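Local coordinates for 3'-5'-exonuclease (Saccharomyces cerevisiae, PDB 3E2V), which trims DNA from the 3' end as an exonuclease and probably also cuts double-stranded DNA internally, with magnesium as the likely cofactor, at residues L83-G88 and T154-I159; I17-T22 and K53-T58; K178-E183 and D226-Q231. All blocks are in the same frame, centred on the assembly; numbering follows the deposited sequence.

Interaction 1: L83-G88 and T154-I159; sequences LYHTIG and TSFRSI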
loop_
_atom_site.group_PDB
_atom_site.type_symbol
_atom_site.label_atom_id
_atom_site.label_comp_id
_atom_site.label_asym_id
_atom_site.label_seq_id
_atom_site.Cartn_x
_atom_site.Cartn_y
_atom_site.Cartn_z
ATOM N N LEU A 83 4.452 13.837 -1.239
ATOM C CA LEU A 83 4.373 12.464 -1.709
ATOM C C LEU A 83 5.630 11.691 -1.400
ATOM O O LEU A 83 6.755 12.137 -1.671
ATOM C CB LEU A 83 4.118 12.429 -3.204
ATOM C CG LEU A 83 2.813 13.072 -3.678
ATOM C CD1 LEU A 83 2.738 13.059 -5.191
ATOM C CD2 LEU A 83 1.605 12.371 -3.101
ATOM N N TYR A 84 5.408 10.515 -0.821
ATOM C CA TYR A 84 6.442 9.512 -0.639
ATOM C C TYR A 84 6.092 8.291 -1.468
ATOM O O TYR A 84 5.011 8.221 -2.027
ATOM C CB TYR A 84 6.599 9.169 0.845
ATOM C CG TYR A 84 6.903 10.394 1.675
ATOM C CD1 TYR A 84 8.105 11.072 1.516
ATOM C CD2 TYR A 84 5.984 10.881 2.588
ATOM C CE1 TYR A 84 8.395 12.208 2.262
ATOM C CE2 TYR A 84 6.259 12.027 3.338
ATOM C CZ TYR A 84 7.460 12.682 3.171
ATOM O OH TYR A 84 7.719 13.812 3.924
ATOM N N HIS A 85 7.016 7.339 -1.595
ATOM C CA HIS A 85 6.681 6.117 -2.326
ATOM C C HIS A 85 7.384 4.888 -1.775
ATOM O O HIS A 85 8.330 4.977 -0.963
ATOM C CB HIS A 85 7.018 6.274 -3.807
ATOM C CG HIS A 85 8.490 6.322 -4.055
ATOM N ND1 HIS A 85 9.239 5.183 -4.243
ATOM C CD2 HIS A 85 9.364 7.358 -4.049
ATOM C CE1 HIS A 85 10.509 5.518 -4.408
ATOM N NE2 HIS A 85 10.608 6.832 -4.301
ATOM N N THR A 86 6.920 3.735 -2.246
ATOM C CA THR A 86 7.547 2.473 -1.884
ATOM C C THR A 86 8.386 1.967 -3.055
ATOM O O THR A 86 8.316 2.502 -4.180
ATOM C CB THR A 86 6.469 1.391 -1.529
ATOM O OG1 THR A 86 5.853 0.911 -2.735
ATOM C CG2 THR A 86 5.381 1.966 -0.627
ATOM N N ILE A 87 9.195 0.938 -2.768
ATOM C CA ILE A 87 9.904 0.126 -3.771
ATOM C C ILE A 87 9.801 -1.331 -3.360
ATOM O O ILE A 87 10.111 -1.687 -2.226
ATOM C CB ILE A 87 11.393 0.491 -3.867
ATOM C CG1 ILE A 87 11.565 1.963 -4.271
ATOM C CG2 ILE A 87 12.110 -0.462 -4.854
ATOM C CD1 ILE A 87 13.027 2.437 -4.258
ATOM N N GLY A 88 9.371 -2.164 -4.289
ATOM C CA GLY A 88 9.201 -3.593 -4.003
ATOM C C GLY A 88 8.480 -4.299 -5.119
ATOM O O GLY A 88 8.004 -3.662 -6.049
ATOM N N THR A 154 15.248 11.912 0.739
ATOM C CA THR A 154 14.617 10.989 -0.210
ATOM C C THR A 154 13.109 10.817 -0.017
ATOM O O THR A 154 12.620 10.829 1.114
ATOM C CB THR A 154 15.289 9.601 -0.183
ATOM O OG1 THR A 154 14.708 8.787 -1.208
ATOM C CG2 THR A 154 15.136 8.922 1.179
ATOM N N SER A 155 12.405 10.640 -1.136
ATOM C CA SER A 155 10.965 10.355 -1.132
ATOM C C SER A 155 10.675 8.872 -0.965
ATOM O O SER A 155 9.518 8.504 -0.732
ATOM C CB SER A 155 10.298 10.818 -2.431
ATOM O OG SER A 155 10.578 12.180 -2.712
ATOM N N PHE A 156 11.706 8.030 -1.097
ATOM C CA PHE A 156 11.573 6.575 -0.873
ATOM C C PHE A 156 11.482 6.309 0.625
ATOM O O PHE A 156 12.474 6.506 1.340
ATOM C CB PHE A 156 12.794 5.864 -1.488
ATOM C CG PHE A 156 12.966 4.414 -1.088
ATOM C CD1 PHE A 156 11.883 3.527 -1.033
ATOM C CD2 PHE A 156 14.236 3.927 -0.819
ATOM C CE1 PHE A 156 12.083 2.182 -0.682
ATOM C CE2 PHE A 156 14.443 2.604 -0.482
ATOM C CZ PHE A 156 13.362 1.718 -0.396
ATOM N N ARG A 157 10.314 5.875 1.111
ATOM C CA ARG A 157 10.098 5.774 2.571
ATOM C C ARG A 157 9.674 4.402 3.085
ATOM O O ARG A 157 9.598 4.217 4.287
ATOM C CB ARG A 157 9.063 6.805 3.066
ATOM C CG ARG A 157 9.468 8.284 2.938
ATOM C CD ARG A 157 10.679 8.641 3.787
ATOM N NE ARG A 157 11.072 10.043 3.609
ATOM C CZ ARG A 157 10.625 11.062 4.345
ATOM N NH1 ARG A 157 9.751 10.864 5.325
ATOM N NH2 ARG A 157 11.049 12.297 4.091
ATOM N N SER A 158 9.412 3.440 2.201
ATOM C CA SER A 158 8.944 2.135 2.672
ATOM C C SER A 158 9.254 1.065 1.635
ATOM O O SER A 158 9.178 1.319 0.430
ATOM C CB SER A 158 7.425 2.185 2.918
ATOM O OG SER A 158 6.931 0.948 3.451
ATOM N N ILE A 159 9.613 -0.128 2.107
ATOM C CA ILE A 159 9.868 -1.275 1.235
ATOM C C ILE A 159 8.570 -2.058 1.087
ATOM O O ILE A 159 7.993 -2.494 2.087
ATOM C CB ILE A 159 11.024 -2.137 1.801
ATOM C CG1 ILE A 159 12.347 -1.357 1.653
ATOM C CG2 ILE A 159 11.092 -3.495 1.111
ATOM C CD1 ILE A 159 13.494 -1.894 2.534
HETATM O O HOH W 1 8.244 14.015 -2.615
#
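Arg-157 lays its guanidinium over one face of the Tyr-84 ring, displaced to the CE1 side. Tyr-84 CE1 sits beneath the centre of the guanidinium, 3.2 Å from Arg-157 NH2. The two planes are 33° apart, so the overlap is tilted. The aliphatic part follows: Arg-157 CG rests on Tyr-84 CD1. The arginine chain bends at chi2 (-64°), which folds the guanidinium back over the phenol. Arg-157 NE then donates to Thr-154 O of its own segment, close to the guanidinium plane, while NH1 bonds Phe-392 O. These two bonds fix how the group is turned.

His-85, Phe-156 and Ile-87 share one face of the sheet. Ile-87 CD1 stands over the centre of the Phe-156 ring, a CH-pi contact 3.6 Å from the centroid. With CG anti to the backbone N (chi1 167°), the phenyl reaches along the strand to this isoleucine. The His-85 imidazole covers Phe-156 CA instead; the two rings are nearly parallel but slid apart. His-85 ND1 donates to Thr-86 O at 2.8 Å, in the ring plane, which holds the imidazole's rotation.

The backbones run parallel. His-85 N donates to Ser-155 O, His-85 O accepts from Arg-157 N at 3.0 Å, and Ile-87 N donates to Ser-158 O. The register slips by one residue between His-85 and Thr-86, a beta bulge. A water joins Leu-83 O and Ser-155 OG. Thr-86 and Ser-158 share the opposite face, and Thr-86 OG1 bonds Gly-160 O and Gly-59 N.

The pair forms the third and fourth strands of the TIM-type barrel. Strand 52-57 flanks Tyr-84 and Thr-86. Helix 62-75 packs on His-85 and Ile-87, and helix 132-149 covers Ile-87, Phe-156 and Ile-159.

Interaction 2: I17-T22 and K53-T58; sequences IGLNLT and KNALVT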
loop_
_atom_site.group_PDB
_atom_site.type_symbol
_atom_site.label_atom_id
_atom_site.label_comp_id
_atom_site.label_asym_id
_atom_site.label_seq_id
_atom_site.Cartn_x
_atom_site.Cartn_y
_atom_site.Cartn_z
ATOM N N ILE A 17 -2.010 6.196 3.129
ATOM C CA ILE A 17 -0.872 5.259 2.983
ATOM C C ILE A 17 -0.996 4.361 1.766
ATOM O O ILE A 17 -0.097 3.562 1.514
ATOM C CB ILE A 17 -0.625 4.396 4.257
ATOM C CG1 ILE A 17 -1.728 3.358 4.466
ATOM C CG2 ILE A 17 -0.493 5.314 5.469
ATOM C CD1 ILE A 17 -1.325 2.183 5.370
ATOM N N GLY A 18 -2.073 4.537 0.993
ATOM C CA GLY A 18 -2.350 3.651 -0.133
ATOM C C GLY A 18 -2.844 4.377 -1.360
ATOM O O GLY A 18 -3.998 4.214 -1.771
ATOM N N LEU A 19 -1.975 5.172 -1.965
ATOM C CA LEU A 19 -2.356 5.886 -3.154
ATOM C C LEU A 19 -1.696 5.257 -4.391
ATOM O O LEU A 19 -0.472 5.303 -4.550
ATOM C CB LEU A 19 -1.978 7.364 -3.005
ATOM C CG LEU A 19 -2.224 8.274 -4.219
ATOM C CD1 LEU A 19 -3.660 8.161 -4.714
ATOM C CD2 LEU A 19 -1.937 9.710 -3.864
ATOM N N ASN A 20 -2.498 4.655 -5.269
ATOM C CA ASN A 20 -1.916 4.014 -6.459
ATOM C C ASN A 20 -1.823 5.017 -7.594
ATOM O O ASN A 20 -2.524 4.906 -8.606
ATOM C CB ASN A 20 -2.775 2.826 -6.870
ATOM C CG ASN A 20 -2.890 1.801 -5.778
ATOM O OD1 ASN A 20 -1.960 1.031 -5.534
ATOM N ND2 ASN A 20 -4.061 1.776 -5.109
ATOM N N LEU A 21 -0.981 6.027 -7.403
ATOM C CA LEU A 21 -0.956 7.174 -8.307
ATOM C C LEU A 21 -0.483 6.856 -9.716
ATOM O O LEU A 21 -0.824 7.582 -10.657
ATOM C CB LEU A 21 -0.119 8.286 -7.686
ATOM C CG LEU A 21 -0.378 9.662 -8.305
ATOM C CD1 LEU A 21 -1.805 10.160 -8.041
ATOM C CD2 LEU A 21 0.645 10.664 -7.786
ATOM N N THR A 22 0.270 5.776 -9.882
ATOM C CA THR A 22 0.653 5.353 -11.230
ATOM C C THR A 22 -0.461 4.648 -12.003
ATOM O O THR A 22 -0.255 4.298 -13.173
ATOM C CB THR A 22 1.852 4.402 -11.209
ATOM O OG1 THR A 22 1.479 3.170 -10.560
ATOM C CG2 THR A 22 3.030 5.033 -10.495
ATOM N N LYS A 53 -2.661 15.744 3.624
ATOM C CA LYS A 53 -1.385 16.423 3.672
ATOM C C LYS A 53 -0.277 15.628 3.000
ATOM O O LYS A 53 0.618 16.201 2.382
ATOM C CB LYS A 53 -0.991 16.724 5.122
ATOM C CG LYS A 53 -2.049 17.466 5.912
ATOM C CD LYS A 53 -2.376 18.840 5.326
ATOM C CE LYS A 53 -3.526 19.461 6.088
ATOM N NZ LYS A 53 -3.876 20.795 5.520
ATOM N N ASN A 54 -0.304 14.307 3.154
ATOM C CA ASN A 54 0.780 13.443 2.685
ATOM C C ASN A 54 0.140 12.201 2.082
ATOM O O ASN A 54 -0.992 11.854 2.452
ATOM C CB ASN A 54 1.646 12.951 3.858
ATOM C CG ASN A 54 2.580 14.001 4.419
ATOM O OD1 ASN A 54 3.786 13.744 4.550
ATOM N ND2 ASN A 54 2.050 15.143 4.788
ATOM N N ALA A 55 0.846 11.542 1.156
ATOM C CA ALA A 55 0.386 10.239 0.680
ATOM C C ALA A 55 1.577 9.388 0.325
ATOM O O ALA A 55 2.638 9.903 -0.035
ATOM C CB ALA A 55 -0.544 10.385 -0.518
ATOM N N LEU A 56 1.392 8.076 0.448
ATOM C CA LEU A 56 2.399 7.112 0.068
ATOM C C LEU A 56 1.969 6.470 -1.248
ATOM O O LEU A 56 0.899 5.837 -1.316
ATOM C CB LEU A 56 2.536 6.054 1.175
ATOM C CG LEU A 56 3.624 4.992 0.982
ATOM C CD1 LEU A 56 5.018 5.623 1.099
ATOM C CD2 LEU A 56 3.460 3.914 2.055
ATOM N N VAL A 57 2.791 6.649 -2.284
ATOM C CA VAL A 57 2.515 6.110 -3.618
ATOM C C VAL A 57 3.065 4.692 -3.695
ATOM O O VAL A 57 4.223 4.467 -3.411
ATOM C CB VAL A 57 3.147 7.014 -4.709
ATOM C CG1 VAL A 57 2.961 6.447 -6.118
ATOM C CG2 VAL A 57 2.545 8.412 -4.631
ATOM N N THR A 58 2.200 3.740 -4.038
ATOM C CA THR A 58 2.594 2.336 -4.056
ATOM C C THR A 58 3.365 1.943 -5.303
ATOM O O THR A 58 3.028 2.348 -6.429
ATOM C CB THR A 58 1.387 1.418 -4.032
ATOM O OG1 THR A 58 0.491 1.831 -5.061
ATOM C CG2 THR A 58 0.690 1.480 -2.706
HETATM O O HOH W 2 0.953 3.439 -7.937
#
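In one of the two conformers modelled for Thr-58, its OG1 donates to Asn-20 OD1 at 2.6 Å, from above the carbonyl plane of the amide. There the hydroxyl lies between backbone N and carbonyl carbon (chi1 51°), turned to the asparagine. Asn-20 ND2 bonds Asp-303 OD1 and Ala-304 O, so both ends of the amide are held. Asp-303 binds the magnesium. With an alanine in place of Asn-20, the Thr-58 hydroxyl, the Asp-303 carboxylate and Ala-304 O would probably be left without their shared partner.

The apolar part is close-packed. Leu-19 CD2 meets Ala-55 CB at 3.7 Å, and Leu-21 CB lies against Val-57 CG1. Leu-56 CD2 lies against the carbonyl oxygen Ile-17 O. Leu-19 pairs with Val-57 in a parallel bridge: Leu-19 N donates to Leu-56 O at 3.0 Å, and Thr-58 N donates to Leu-19 O. The bridge lies where the chain leaves the first strand (14-16) of this TatD-type hydrolase's TIM barrel, and Asn-20 centres an inverse gamma turn.

Beyond it the fit is looser. Thr-22 and Thr-58 meet through water, which donates to Thr-22 OG1 at 2.7 Å and to Thr-58 O. Thr-22 OG1 also bonds Glu-64.

Interaction 3: K178-E183 and D226-Q231; sequences KVFFEE and DTFQLQ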
loop_
_atom_site.group_PDB
_atom_site.type_symbol
_atom_site.label_atom_id
_atom_site.label_comp_id
_atom_site.label_asym_id
_atom_site.label_seq_id
_atom_site.Cartn_x
_atom_site.Cartn_y
_atom_site.Cartn_z
ATOM N N LYS A 178 6.001 -17.267 -2.284
ATOM C CA LYS A 178 6.648 -17.465 -0.983
ATOM C C LYS A 178 8.145 -17.201 -1.086
ATOM O O LYS A 178 8.729 -16.524 -0.228
ATOM C CB LYS A 178 6.381 -18.883 -0.464
ATOM C CG LYS A 178 4.950 -19.069 0.025
ATOM C CD LYS A 178 4.623 -20.558 0.227
ATOM C CE LYS A 178 5.234 -21.126 1.479
ATOM N NZ LYS A 178 5.038 -22.623 1.459
ATOM N N VAL A 179 8.783 -17.743 -2.123
ATOM C CA VAL A 179 10.236 -17.575 -2.241
ATOM C C VAL A 179 10.642 -16.101 -2.383
ATOM O O VAL A 179 11.563 -15.638 -1.701
ATOM C CB VAL A 179 10.829 -18.399 -3.400
ATOM C CG1 VAL A 179 12.311 -18.108 -3.543
ATOM C CG2 VAL A 179 10.633 -19.880 -3.133
ATOM N N PHE A 180 9.959 -15.368 -3.259
ATOM C CA PHE A 180 10.361 -13.986 -3.523
ATOM C C PHE A 180 9.847 -12.967 -2.512
ATOM O O PHE A 180 10.431 -11.906 -2.377
ATOM C CB PHE A 180 10.142 -13.633 -4.997
ATOM C CG PHE A 180 11.110 -14.341 -5.883
ATOM C CD1 PHE A 180 12.445 -13.945 -5.897
ATOM C CD2 PHE A 180 10.730 -15.473 -6.597
ATOM C CE1 PHE A 180 13.391 -14.641 -6.675
ATOM C CE2 PHE A 180 11.667 -16.185 -7.364
ATOM C CZ PHE A 180 12.986 -15.779 -7.394
ATOM N N PHE A 181 8.793 -13.309 -1.772
ATOM C CA PHE A 181 8.467 -12.525 -0.567
ATOM C C PHE A 181 9.645 -12.632 0.410
ATOM O O PHE A 181 10.161 -11.617 0.911
ATOM C CB PHE A 181 7.163 -13.046 0.043
ATOM C CG PHE A 181 6.738 -12.379 1.334
ATOM C CD1 PHE A 181 6.983 -11.021 1.593
ATOM C CD2 PHE A 181 5.999 -13.106 2.251
ATOM C CE1 PHE A 181 6.536 -10.437 2.790
ATOM C CE2 PHE A 181 5.540 -12.545 3.431
ATOM C CZ PHE A 181 5.796 -11.213 3.711
ATOM N N GLU A 182 10.076 -13.864 0.674
ATOM C CA GLU A 182 11.146 -14.069 1.633
ATOM C C GLU A 182 12.477 -13.459 1.194
ATOM O O GLU A 182 13.156 -12.839 2.009
ATOM C CB GLU A 182 11.313 -15.554 1.959
ATOM C CG GLU A 182 12.443 -15.806 2.957
ATOM C CD GLU A 182 12.406 -17.196 3.544
ATOM O OE1 GLU A 182 11.334 -17.837 3.540
ATOM O OE2 GLU A 182 13.471 -17.642 4.017
ATOM N N GLU A 183 12.841 -13.588 -0.081
ATOM C CA GLU A 183 14.100 -12.990 -0.540
ATOM C C GLU A 183 14.074 -11.458 -0.432
ATOM O O GLU A 183 15.083 -10.830 -0.089
ATOM C CB GLU A 183 14.469 -13.428 -1.973
ATOM C CG GLU A 183 14.784 -14.923 -2.084
ATOM C CD GLU A 183 15.921 -15.369 -1.142
ATOM O OE1 GLU A 183 17.019 -14.750 -1.160
ATOM O OE2 GLU A 183 15.712 -16.345 -0.380
ATOM N N ASP A 226 21.805 -19.559 1.477
ATOM C CA ASP A 226 21.837 -18.336 0.654
ATOM C C ASP A 226 21.770 -18.641 -0.853
ATOM O O ASP A 226 22.644 -18.226 -1.625
ATOM C CB ASP A 226 23.063 -17.484 1.006
ATOM C CG ASP A 226 23.007 -16.073 0.410
ATOM O OD1 ASP A 226 21.901 -15.588 0.042
ATOM O OD2 ASP A 226 24.076 -15.441 0.326
ATOM N N THR A 227 20.713 -19.342 -1.254
ATOM C CA THR A 227 20.503 -19.749 -2.641
ATOM C C THR A 227 20.688 -18.595 -3.624
ATOM O O THR A 227 21.281 -18.764 -4.701
ATOM C CB THR A 227 19.113 -20.386 -2.805
ATOM O OG1 THR A 227 19.057 -21.576 -1.997
ATOM C CG2 THR A 227 18.829 -20.755 -4.262
ATOM N N PHE A 228 20.201 -17.413 -3.251
ATOM C CA PHE A 228 20.236 -16.270 -4.167
ATOM C C PHE A 228 21.423 -15.335 -3.961
ATOM O O PHE A 228 21.490 -14.241 -4.533
ATOM C CB PHE A 228 18.865 -15.565 -4.178
ATOM C CG PHE A 228 17.758 -16.471 -4.664
ATOM C CD1 PHE A 228 17.497 -16.599 -6.022
ATOM C CD2 PHE A 228 17.038 -17.255 -3.777
ATOM C CE1 PHE A 228 16.492 -17.479 -6.474
ATOM C CE2 PHE A 228 16.037 -18.131 -4.211
ATOM C CZ PHE A 228 15.773 -18.249 -5.572
ATOM N N GLN A 229 22.381 -15.798 -3.152
ATOM C CA GLN A 229 23.691 -15.148 -3.021
ATOM C C GLN A 229 23.608 -13.680 -2.580
ATOM O O GLN A 229 24.348 -12.819 -3.058
ATOM C CB GLN A 229 24.541 -15.307 -4.307
ATOM C CG GLN A 229 24.880 -16.759 -4.672
ATOM C CD GLN A 229 25.787 -16.899 -5.904
ATOM O OE1 GLN A 229 25.993 -15.951 -6.668
ATOM N NE2 GLN A 229 26.316 -18.108 -6.103
ATOM N N LEU A 230 22.721 -13.407 -1.625
ATOM C CA LEU A 230 22.516 -12.042 -1.149
ATOM C C LEU A 230 23.667 -11.564 -0.282
ATOM O O LEU A 230 23.939 -10.368 -0.193
ATOM C CB LEU A 230 21.212 -11.942 -0.363
ATOM C CG LEU A 230 19.918 -12.321 -1.075
ATOM C CD1 LEU A 230 18.738 -12.184 -0.114
ATOM C CD2 LEU A 230 19.691 -11.472 -2.323
ATOM N N GLN A 231 24.342 -12.504 0.366
ATOM C CA GLN A 231 25.450 -12.160 1.252
ATOM C C GLN A 231 26.704 -11.751 0.464
ATOM O O GLN A 231 27.726 -11.396 1.058
ATOM C CB GLN A 231 25.697 -13.306 2.252
ATOM C CG GLN A 231 24.521 -13.455 3.232
ATOM C CD GLN A 231 24.545 -14.741 4.032
ATOM O OE1 GLN A 231 25.602 -15.194 4.491
ATOM N NE2 GLN A 231 23.374 -15.336 4.217
HETATM O O HOH W 3 19.199 -16.315 -0.669
#
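Residues 178-183 form part of a helix, and 226-231 make a type I turn from Asp-226 to Gln-229 that leads into a 3-10 segment; the nearest CA atoms, Glu-183 and Phe-228, are 7.8 Å apart. Phe-228 reaches toward the helix and carries most of the contact. Phe-180 points its edge at the face of Phe-228 in an offset edge-to-face pair. Their centroids are 5.5 Å apart and the planes make 60°. Val-179 CG1 touches Phe-228 CE2 at 3.8 Å.

Glu-183 crosses Phe-228 at about a right angle, obliquely to the ring. Its CD lies 3.4 Å from Phe-228 CD2, with carboxylate and ring planes 43° apart. The glutamate chain is bent at chi2 (-57°), which carries the carboxylate past the phenylalanine to the methyl Leu-230 CD1. Helices 118-129 and 132-149 also pack on Phe-228, through Val-127, Ala-134 and Leu-138.

No direct hydrogen bond crosses the contact. One water does the work, at the edge of the Phe-228 ring. It donates to Glu-183 OE1 at 2.7 Å and to Asp-226 OD1, and accepts from Phe-228 N. Asp-226 also ties its own loop. OD1 accepts from Leu-230 N and OD2 from Gln-231 N, both on the syn side of the carboxylate.

The two acids are 5.1 Å apart, from Glu-183 OE1 to Asp-226 OD1. Their like charges probably repel mildly. The shared water donates to both, and Lys-186 forms a salt bridge with Glu-183 OE2, so the buried glutamate can probably stay ionised beside apolar neighbours.

Interactions 1 and 2 are neighbours in one parallel sheet, their centres about 10 Å apart. Strands 52-57 and 82-87 join them: Tyr-84 N lies 2.9 Å from Ala-55 O, and Tyr-84 O lies 2.7 Å from Val-57 N, both probable hydrogen bonds. Interaction 2 is the nearer to the metal: the Asn-20 side chain is about 4 Å from the bound magnesium, that of Thr-86 about 10 Å. The side chain of Glu-161, a magnesium site of this protein not occupied here, is about 3 Å from that of Thr-58 and about 5 Å from that of Thr-86. Interaction 3 lies away from the site, its centre about 22 Å from that of interaction 1.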